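Local coordinates for protein type II restriction enzyme MspI (Moraxella sp., PDB 1SA3) that recognises the double-stranded DNA sequence 5'-CCGG-3' and cleaves it after the first C, leaving fragments with terminal 5'-phosphates, at residues E[179-184]-E[189-194]; E[166-171]-E[239-244]. All blocks are in the same frame, centred on the assembly; numbering follows the deposited sequence.

How the contacts relate
Contact 2 joins helix 165-175 to the loop before strand 246-249, and contact 1 lies inside the span it closes, residues 179-194 falling between 171 and 239; helix 179-188 follows directly on helix 165-175. The centres are 18 Å apart, yet the two touch: I183 CD1 of contact 1 comes within 3.1 Å of T243 O of contact 2, and F182 CD2 lies 3.6 Å from T243 CG2. Helix 179-188 therefore lies against the same 239-244 turn that meets helix 165-175. The nearest atoms to the bound DNA are about 7 Å off for contact 1 and about 5 Å for contact 2. The sodium ion is bound elsewhere, by E35, D84 and D99.

Contact 1: residues E[179-184]-E[189-194]; sequences RERFIR and LRAEKS
Just past the end of helix 179-188, L189 takes a positive phi of 75° and the chain turns back beside the helix, R181 and A191 lying 4.6 Å apart between CA atoms. In this enzyme of the PDDEXK clan the loop leaving helix 179-188 thus packs against the helix's own side, with R184 carrying most of the contact. No direct hydrogen bond joins the two segments. R184 sets CG anti to the backbone N (chi1 -171°) and runs its methylenes along the loop backbone, with CD 3.2 Å from A191 O. A bend at chi3 then presents one guanidinium face to K193, whose CG sits over the centre, 3.4 Å from R184 CZ. R184 NH2 and K193 NZ come to 4.3 Å of each other because both converge on the D223 carboxylate, NH2 bridging to OD1 and NZ to OD2. Three residues earlier in the helix, R181 packs its CG against the A191 methyl at 4.0 Å. The carboxylate of E192 lies alongside R181, touching its methylenes, while R181 NH2 bonds P177 O. Two waters fill in the polar links: one takes a weak bond from R184 NE and donates to A191 O; the other lies in the guanidinium plane, accepting from R184 NH1 at 2.9 Å and from S194 N.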
ATOM      1  N   ARG E 179       0.000  -1.588  18.465  1.00 23.66           N
ATOM      2  CA  ARG E 179       0.681  -2.071  17.265  1.00 23.55           C
ATOM      3  C   ARG E 179      -0.203  -2.304  16.044  1.00 23.10           C
ATOM      4  O   ARG E 179       0.017  -1.694  15.002  1.00 21.06           O
ATOM      5  CB  ARG E 179       1.462  -3.346  17.584  1.00 26.33           C
ATOM      6  CG  ARG E 179       2.837  -3.073  18.158  1.00 30.07           C
ATOM      7  CD  ARG E 179       3.226  -4.103  19.201  1.00 34.61           C
ATOM      8  NE  ARG E 179       3.569  -5.408  18.646  1.00 38.16           N
ATOM      9  CZ  ARG E 179       2.991  -6.547  19.015  1.00 38.42           C
ATOM     10  NH1 ARG E 179       2.031  -6.543  19.930  1.00 41.28           N
ATOM     11  NH2 ARG E 179       3.394  -7.697  18.495  1.00 39.93           N
ATOM     12  N   GLU E 180      -1.194  -3.182  16.170  1.00 22.98           N
ATOM     13  CA  GLU E 180      -2.091  -3.501  15.058  1.00 23.34           C
ATOM     14  C   GLU E 180      -2.909  -2.316  14.559  1.00 22.59           C
ATOM     15  O   GLU E 180      -3.029  -2.104  13.350  1.00 17.35           O
ATOM     16  CB  GLU E 180      -3.033  -4.647  15.444  1.00 25.94           C
ATOM     17  CG  GLU E 180      -2.314  -5.968  15.647  1.00 31.25           C
ATOM     18  CD  GLU E 180      -3.239  -7.176  15.599  1.00 37.86           C
ATOM     19  OE1 GLU E 180      -2.710  -8.304  15.600  1.00 38.58           O
ATOM     20  OE2 GLU E 180      -4.482  -7.009  15.560  1.00 38.89           O
ATOM     21  N   ARG E 181      -3.483  -1.550  15.483  1.00 19.92           N
ATOM     22  CA  ARG E 181      -4.264  -0.385  15.099  1.00 21.73           C
ATOM     23  C   ARG E 181      -3.362   0.628  14.397  1.00 18.59           C
ATOM     24  O   ARG E 181      -3.753   1.225  13.398  1.00 18.36           O
ATOM     25  CB  ARG E 181      -4.912   0.257  16.328  1.00 21.57           C
ATOM     26  CG  ARG E 181      -6.229  -0.386  16.728  1.00 24.81           C
ATOM     27  CD  ARG E 181      -6.689   0.114  18.089  1.00 26.95           C
ATOM     28  NE  ARG E 181      -5.793  -0.336  19.152  1.00 28.78           N
ATOM     29  CZ  ARG E 181      -5.957  -0.040  20.438  1.00 31.36           C
ATOM     30  NH1 ARG E 181      -6.981   0.713  20.819  1.00 29.10           N
ATOM     31  NH2 ARG E 181      -5.108  -0.507  21.344  1.00 30.48           N
ATOM     32  N   PHE E 182      -2.154   0.809  14.923  1.00 17.48           N
ATOM     33  CA  PHE E 182      -1.196   1.750  14.341  1.00 16.12           C
ATOM     34  C   PHE E 182      -0.893   1.383  12.884  1.00 14.35           C
ATOM     35  O   PHE E 182      -0.959   2.227  11.989  1.00 16.08           O
ATOM     36  CB  PHE E 182       0.107   1.739  15.148  1.00 15.85           C
ATOM     37  CG  PHE E 182       1.041   2.884  14.830  1.00 17.74           C
ATOM     38  CD1 PHE E 182       1.015   4.048  15.592  1.00 18.53           C
ATOM     39  CD2 PHE E 182       1.973   2.782  13.801  1.00 18.45           C
ATOM     40  CE1 PHE E 182       1.910   5.096  15.345  1.00 19.53           C
ATOM     41  CE2 PHE E 182       2.870   3.823  13.545  1.00 18.85           C
ATOM     42  CZ  PHE E 182       2.837   4.985  14.325  1.00 17.25           C
ATOM     43  N   ILE E 183      -0.564   0.118  12.645  1.00 15.28           N
ATOM     44  CA  ILE E 183      -0.243  -0.325  11.294  1.00 17.42           C
ATOM     45  C   ILE E 183      -1.437  -0.226  10.354  1.00 16.54           C
ATOM     46  O   ILE E 183      -1.337   0.334   9.264  1.00 15.77           O
ATOM     47  CB  ILE E 183       0.255  -1.779  11.281  1.00 18.17           C
ATOM     48  CG1 ILE E 183       1.503  -1.910  12.153  1.00 16.13           C
ATOM     49  CG2 ILE E 183       0.581  -2.192   9.853  1.00 15.64           C
ATOM     50  CD1 ILE E 183       1.840  -3.330  12.533  1.00 16.84           C
ATOM     51  N   ARG E 184      -2.567  -0.776  10.779  1.00 16.08           N
ATOM     52  CA  ARG E 184      -3.770  -0.755   9.954  1.00 16.00           C
ATOM     53  C   ARG E 184      -4.194   0.675   9.626  1.00 17.47           C
ATOM     54  O   ARG E 184      -4.556   0.976   8.487  1.00 16.87           O
ATOM     55  CB  ARG E 184      -4.905  -1.504  10.667  1.00 18.75           C
ATOM     56  CG  ARG E 184      -6.143  -1.739   9.823  1.00 20.86           C
ATOM     57  CD  ARG E 184      -7.180  -2.558  10.597  1.00 23.53           C
ATOM     58  NE  ARG E 184      -6.702  -3.902  10.915  1.00 23.97           N
ATOM     59  CZ  ARG E 184      -6.695  -4.924  10.066  1.00 26.49           C
ATOM     60  NH1 ARG E 184      -7.145  -4.768   8.829  1.00 30.37           N
ATOM     61  NH2 ARG E 184      -6.239  -6.112  10.456  1.00 28.89           N
ATOM     62  N   LEU E 189      -6.107   4.196   6.871  1.00 13.43           N
ATOM     63  CA  LEU E 189      -6.783   5.354   7.455  1.00 15.73           C
ATOM     64  C   LEU E 189      -7.960   4.953   8.333  1.00 18.23           C
ATOM     65  O   LEU E 189      -8.848   5.751   8.621  1.00 17.17           O
ATOM     66  CB  LEU E 189      -7.253   6.349   6.392  1.00 16.21           C
ATOM     67  CG  LEU E 189      -6.191   7.303   5.852  1.00 16.52           C
ATOM     68  CD1 LEU E 189      -6.883   8.395   5.064  1.00 18.37           C
ATOM     69  CD2 LEU E 189      -5.380   7.917   6.994  1.00 17.42           C
ATOM     70  N   ARG E 190      -7.961   3.702   8.760  1.00 18.79           N
ATOM     71  CA  ARG E 190      -8.995   3.219   9.657  1.00 21.53           C
ATOM     72  C   ARG E 190      -8.298   2.245  10.600  1.00 20.06           C
ATOM     73  O   ARG E 190      -7.615   1.321  10.155  1.00 19.50           O
ATOM     74  CB  ARG E 190     -10.119   2.532   8.880  1.00 22.26           C
ATOM     75  CG  ARG E 190     -11.291   2.146   9.763  1.00 34.06           C
ATOM     76  CD  ARG E 190     -12.418   1.524   8.961  1.00 40.79           C
ATOM     77  NE  ARG E 190     -13.365   0.827   9.826  1.00 48.84           N
ATOM     78  CZ  ARG E 190     -14.459   0.207   9.394  1.00 52.28           C
ATOM     79  NH1 ARG E 190     -14.752   0.194   8.099  1.00 53.34           N
ATOM     80  NH2 ARG E 190     -15.259  -0.403  10.258  1.00 54.72           N
ATOM     81  N   ALA E 191      -8.450   2.463  11.904  1.00 19.32           N
ATOM     82  CA  ALA E 191      -7.793   1.612  12.898  1.00 18.25           C
ATOM     83  C   ALA E 191      -8.360   0.205  12.971  1.00 16.79           C
ATOM     84  O   ALA E 191      -7.623  -0.745  13.203  1.00 19.60           O
ATOM     85  CB  ALA E 191      -7.854   2.268  14.278  1.00 20.65           C
ATOM     86  N   GLU E 192      -9.667   0.073  12.787  1.00 20.09           N
ATOM     87  CA  GLU E 192     -10.309  -1.234  12.833  1.00 23.61           C
ATOM     88  C   GLU E 192     -10.449  -1.772  11.422  1.00 23.31           C
ATOM     89  O   GLU E 192     -10.308  -1.022  10.457  1.00 21.85           O
ATOM     90  CB  GLU E 192     -11.684  -1.129  13.498  1.00 30.03           C
ATOM     91  CG  GLU E 192     -11.613  -0.786  14.978  1.00 37.92           C
ATOM     92  CD  GLU E 192     -10.853  -1.834  15.782  1.00 41.41           C
ATOM     93  OE1 GLU E 192     -11.266  -3.011  15.751  1.00 45.22           O
ATOM     94  OE2 GLU E 192      -9.850  -1.484  16.445  1.00 41.85           O
ATOM     95  N   LYS E 193     -10.724  -3.068  11.310  1.00 23.17           N
ATOM     96  CA  LYS E 193     -10.850  -3.720  10.014  1.00 25.03           C
ATOM     97  C   LYS E 193     -11.982  -3.176   9.161  1.00 23.63           C
ATOM     98  O   LYS E 193     -13.045  -2.812   9.660  1.00 24.82           O
ATOM     99  CB  LYS E 193     -11.015  -5.231  10.194  1.00 29.24           C
ATOM    100  CG  LYS E 193      -9.855  -5.884  10.934  1.00 32.07           C
ATOM    101  CD  LYS E 193      -9.945  -7.405  10.901  1.00 38.93           C
ATOM    102  CE  LYS E 193      -8.746  -8.043  11.594  1.00 39.42           C
ATOM    103  NZ  LYS E 193      -8.711  -9.518  11.418  1.00 42.24           N
ATOM    104  N   SER E 194     -11.732  -3.121   7.859  1.00 20.02           N
ATOM    105  CA  SER E 194     -12.702  -2.634   6.890  1.00 17.23           C
ATOM    106  C   SER E 194     -12.691  -3.597   5.706  1.00 17.20           C
ATOM    107  O   SER E 194     -11.676  -4.236   5.440  1.00 13.40           O
ATOM    108  CB  SER E 194     -12.307  -1.223   6.427  1.00 19.70           C
ATOM    109  OG  SER E 194     -13.089  -0.790   5.324  1.00 20.10           O
TER
HETATM  110  O   HOH W   1      -8.811  -3.178   7.137  1.00 19.68           O
HETATM  111  O   HOH W   2      -6.922  -3.194  14.005  1.00 24.71           O

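Contact 2: residues E[166-171]-E[239-244]; sequences VQKQRL and PGFGTG
L171 carries CG anti to its own N (chi1 172°), and F241 turns its ring beside its backbone N (chi1 -58°); together these bring one leucine methyl over the face of the phenyl ring. Methyl CD2 of L171 stands almost exactly on the ring normal, 3.5 Å from the centroid and 3° off it, a CH-pi contact over the middle of the face. All six ring carbons are therefore almost equally far from CD2, and L171 CG adds a second touch, 3.8 Å from F241 CG. At the ring edge, near its plane, the helix carbonyl K168 O approaches F241 CD1 to 3.7 Å, and the K168 CB lies close to CE1. The lysine's extended end leads away from the loop.

The loop that holds F241 is a tight turn bound to itself. P239 O takes N-H groups from G242 and G244 on opposite faces of its plane, while G240 O accepts both T243 N and the T243 hydroxyl, the latter with OG1 at 2.6 Å. Positive phi values at G240, F241, G242 and G244 shape this turn, which presents the phenylalanine toward the helix.

T243 OG1 also bonds W247 NE1 and L245 N, and the F241 ring meets W247 edge-to-face, which ties the turn to strand 246-249. L171 continues onto L147 and L150 of helix 146-157, whereas F241 also rests on T172 and L175, further along helix 165-175.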
ATOM      1  N   VAL E 166      16.966   4.051  26.659  1.00 36.27           N
ATOM      2  CA  VAL E 166      15.820   3.853  27.531  1.00 36.07           C
ATOM      3  C   VAL E 166      14.535   4.344  26.869  1.00 35.47           C
ATOM      4  O   VAL E 166      13.548   3.610  26.798  1.00 34.68           O
ATOM      5  CB  VAL E 166      16.009   4.601  28.875  1.00 37.01           C
ATOM      6  CG1 VAL E 166      14.715   4.586  29.674  1.00 38.11           C
ATOM      7  CG2 VAL E 166      17.123   3.946  29.676  1.00 39.59           C
ATOM      8  N   GLN E 167      14.549   5.585  26.390  1.00 33.95           N
ATOM      9  CA  GLN E 167      13.373   6.174  25.747  1.00 33.73           C
ATOM     10  C   GLN E 167      12.873   5.351  24.560  1.00 32.77           C
ATOM     11  O   GLN E 167      11.663   5.234  24.338  1.00 30.02           O
ATOM     12  CB  GLN E 167      13.671   7.609  25.296  1.00 31.08           C
ATOM     13  CG  GLN E 167      13.925   8.591  26.443  1.00 31.24           C
ATOM     14  CD  GLN E 167      14.112  10.028  25.969  1.00 29.34           C
ATOM     15  OE1 GLN E 167      14.948  10.306  25.108  1.00 29.72           O
ATOM     16  NE2 GLN E 167      13.335  10.943  26.534  1.00 28.04           N
ATOM     17  N   LYS E 168      13.806   4.781  23.801  1.00 33.86           N
ATOM     18  CA  LYS E 168      13.454   3.964  22.645  1.00 34.30           C
ATOM     19  C   LYS E 168      12.704   2.716  23.097  1.00 35.43           C
ATOM     20  O   LYS E 168      11.684   2.340  22.511  1.00 31.23           O
ATOM     21  CB  LYS E 168      14.712   3.558  21.875  1.00 32.78           C
ATOM     22  CG  LYS E 168      15.480   4.720  21.279  1.00 32.20           C
ATOM     23  CD  LYS E 168      16.674   4.220  20.485  1.00 34.39           C
ATOM     24  CE  LYS E 168      17.538   5.367  19.997  1.00 32.55           C
ATOM     25  NZ  LYS E 168      18.745   4.883  19.267  1.00 30.64           N
ATOM     26  N   GLN E 169      13.218   2.077  24.145  1.00 35.71           N
ATOM     27  CA  GLN E 169      12.593   0.879  24.693  1.00 37.85           C
ATOM     28  C   GLN E 169      11.237   1.259  25.279  1.00 34.56           C
ATOM     29  O   GLN E 169      10.277   0.499  25.183  1.00 38.04           O
ATOM     30  CB  GLN E 169      13.476   0.266  25.790  1.00 39.49           C
ATOM     31  CG  GLN E 169      14.863  -0.154  25.315  1.00 42.26           C
ATOM     32  N   ARG E 170      11.167   2.443  25.878  1.00 34.03           N
ATOM     33  CA  ARG E 170       9.930   2.933  26.484  1.00 31.43           C
ATOM     34  C   ARG E 170       8.837   3.184  25.444  1.00 32.22           C
ATOM     35  O   ARG E 170       7.662   2.893  25.681  1.00 30.10           O
ATOM     36  CB  ARG E 170      10.204   4.226  27.259  1.00 36.18           C
ATOM     37  CG  ARG E 170       8.988   4.792  27.990  1.00 37.49           C
ATOM     38  CD  ARG E 170       8.448   3.805  29.018  1.00 43.63           C
ATOM     39  NE  ARG E 170       7.325   4.356  29.772  1.00 45.15           N
ATOM     40  CZ  ARG E 170       6.605   3.668  30.652  1.00 48.27           C
ATOM     41  NH1 ARG E 170       6.887   2.393  30.891  1.00 45.85           N
ATOM     42  NH2 ARG E 170       5.603   4.254  31.298  1.00 48.15           N
ATOM     43  N   LEU E 171       9.218   3.737  24.296  1.00 29.97           N
ATOM     44  CA  LEU E 171       8.239   3.996  23.243  1.00 28.74           C
ATOM     45  C   LEU E 171       7.697   2.654  22.768  1.00 26.22           C
ATOM     46  O   LEU E 171       6.487   2.453  22.675  1.00 26.65           O
ATOM     47  CB  LEU E 171       8.892   4.755  22.075  1.00 23.57           C
ATOM     48  CG  LEU E 171       8.073   4.947  20.780  1.00 24.37           C
ATOM     49  CD1 LEU E 171       6.682   5.447  21.096  1.00 16.94           C
ATOM     50  CD2 LEU E 171       8.779   5.939  19.865  1.00 23.01           C
ATOM     51  N   PRO E 239      12.020  -3.388  15.031  1.00 28.28           N
ATOM     52  CA  PRO E 239      11.889  -2.380  13.967  1.00 26.24           C
ATOM     53  C   PRO E 239      10.635  -1.521  14.139  1.00 21.21           C
ATOM     54  O   PRO E 239       9.575  -2.028  14.499  1.00 23.24           O
ATOM     55  CB  PRO E 239      11.829  -3.227  12.699  1.00 25.66           C
ATOM     56  CG  PRO E 239      12.640  -4.433  13.060  1.00 29.84           C
ATOM     57  CD  PRO E 239      12.170  -4.736  14.455  1.00 27.87           C
ATOM     58  N   GLY E 240      10.761  -0.226  13.877  1.00 20.78           N
ATOM     59  CA  GLY E 240       9.623   0.667  14.003  1.00 21.31           C
ATOM     60  C   GLY E 240       8.975   0.620  15.376  1.00 22.62           C
ATOM     61  O   GLY E 240       7.760   0.732  15.496  1.00 20.78           O
ATOM     62  N   PHE E 241       9.784   0.454  16.417  1.00 24.55           N
ATOM     63  CA  PHE E 241       9.264   0.395  17.777  1.00 23.70           C
ATOM     64  C   PHE E 241       8.199  -0.686  17.899  1.00 22.25           C
ATOM     65  O   PHE E 241       7.190  -0.521  18.587  1.00 22.13           O
ATOM     66  CB  PHE E 241       8.712   1.770  18.170  1.00 25.64           C
ATOM     67  CG  PHE E 241       9.739   2.862  18.070  1.00 27.11           C
ATOM     68  CD1 PHE E 241      10.794   2.923  18.980  1.00 27.75           C
ATOM     69  CD2 PHE E 241       9.712   3.768  17.016  1.00 23.85           C
ATOM     70  CE1 PHE E 241      11.811   3.871  18.836  1.00 28.13           C
ATOM     71  CE2 PHE E 241      10.719   4.716  16.862  1.00 24.37           C
ATOM     72  CZ  PHE E 241      11.776   4.766  17.777  1.00 27.11           C
ATOM     73  N   GLY E 242       8.440  -1.799  17.213  1.00 24.63           N
ATOM     74  CA  GLY E 242       7.521  -2.921  17.260  1.00 26.25           C
ATOM     75  C   GLY E 242       6.454  -2.952  16.184  1.00 26.30           C
ATOM     76  O   GLY E 242       5.772  -3.968  16.026  1.00 23.31           O
ATOM     77  N   THR E 243       6.303  -1.856  15.438  1.00 25.24           N
ATOM     78  CA  THR E 243       5.289  -1.798  14.384  1.00 20.95           C
ATOM     79  C   THR E 243       5.739  -2.430  13.073  1.00 21.66           C
ATOM     80  O   THR E 243       4.905  -2.763  12.237  1.00 23.10           O
ATOM     81  CB  THR E 243       4.878  -0.353  14.036  1.00 20.11           C
ATOM     82  OG1 THR E 243       6.033   0.369  13.595  1.00 16.90           O
ATOM     83  CG2 THR E 243       4.251   0.339  15.224  1.00 17.98           C
ATOM     84  N   GLY E 244       7.044  -2.577  12.881  1.00 19.79           N
ATOM     85  CA  GLY E 244       7.529  -3.162  11.643  1.00 21.62           C
ATOM     86  C   GLY E 244       7.559  -2.160  10.493  1.00 19.90           C
ATOM     87  O   GLY E 244       7.940  -2.485   9.366  1.00 19.18           O
TER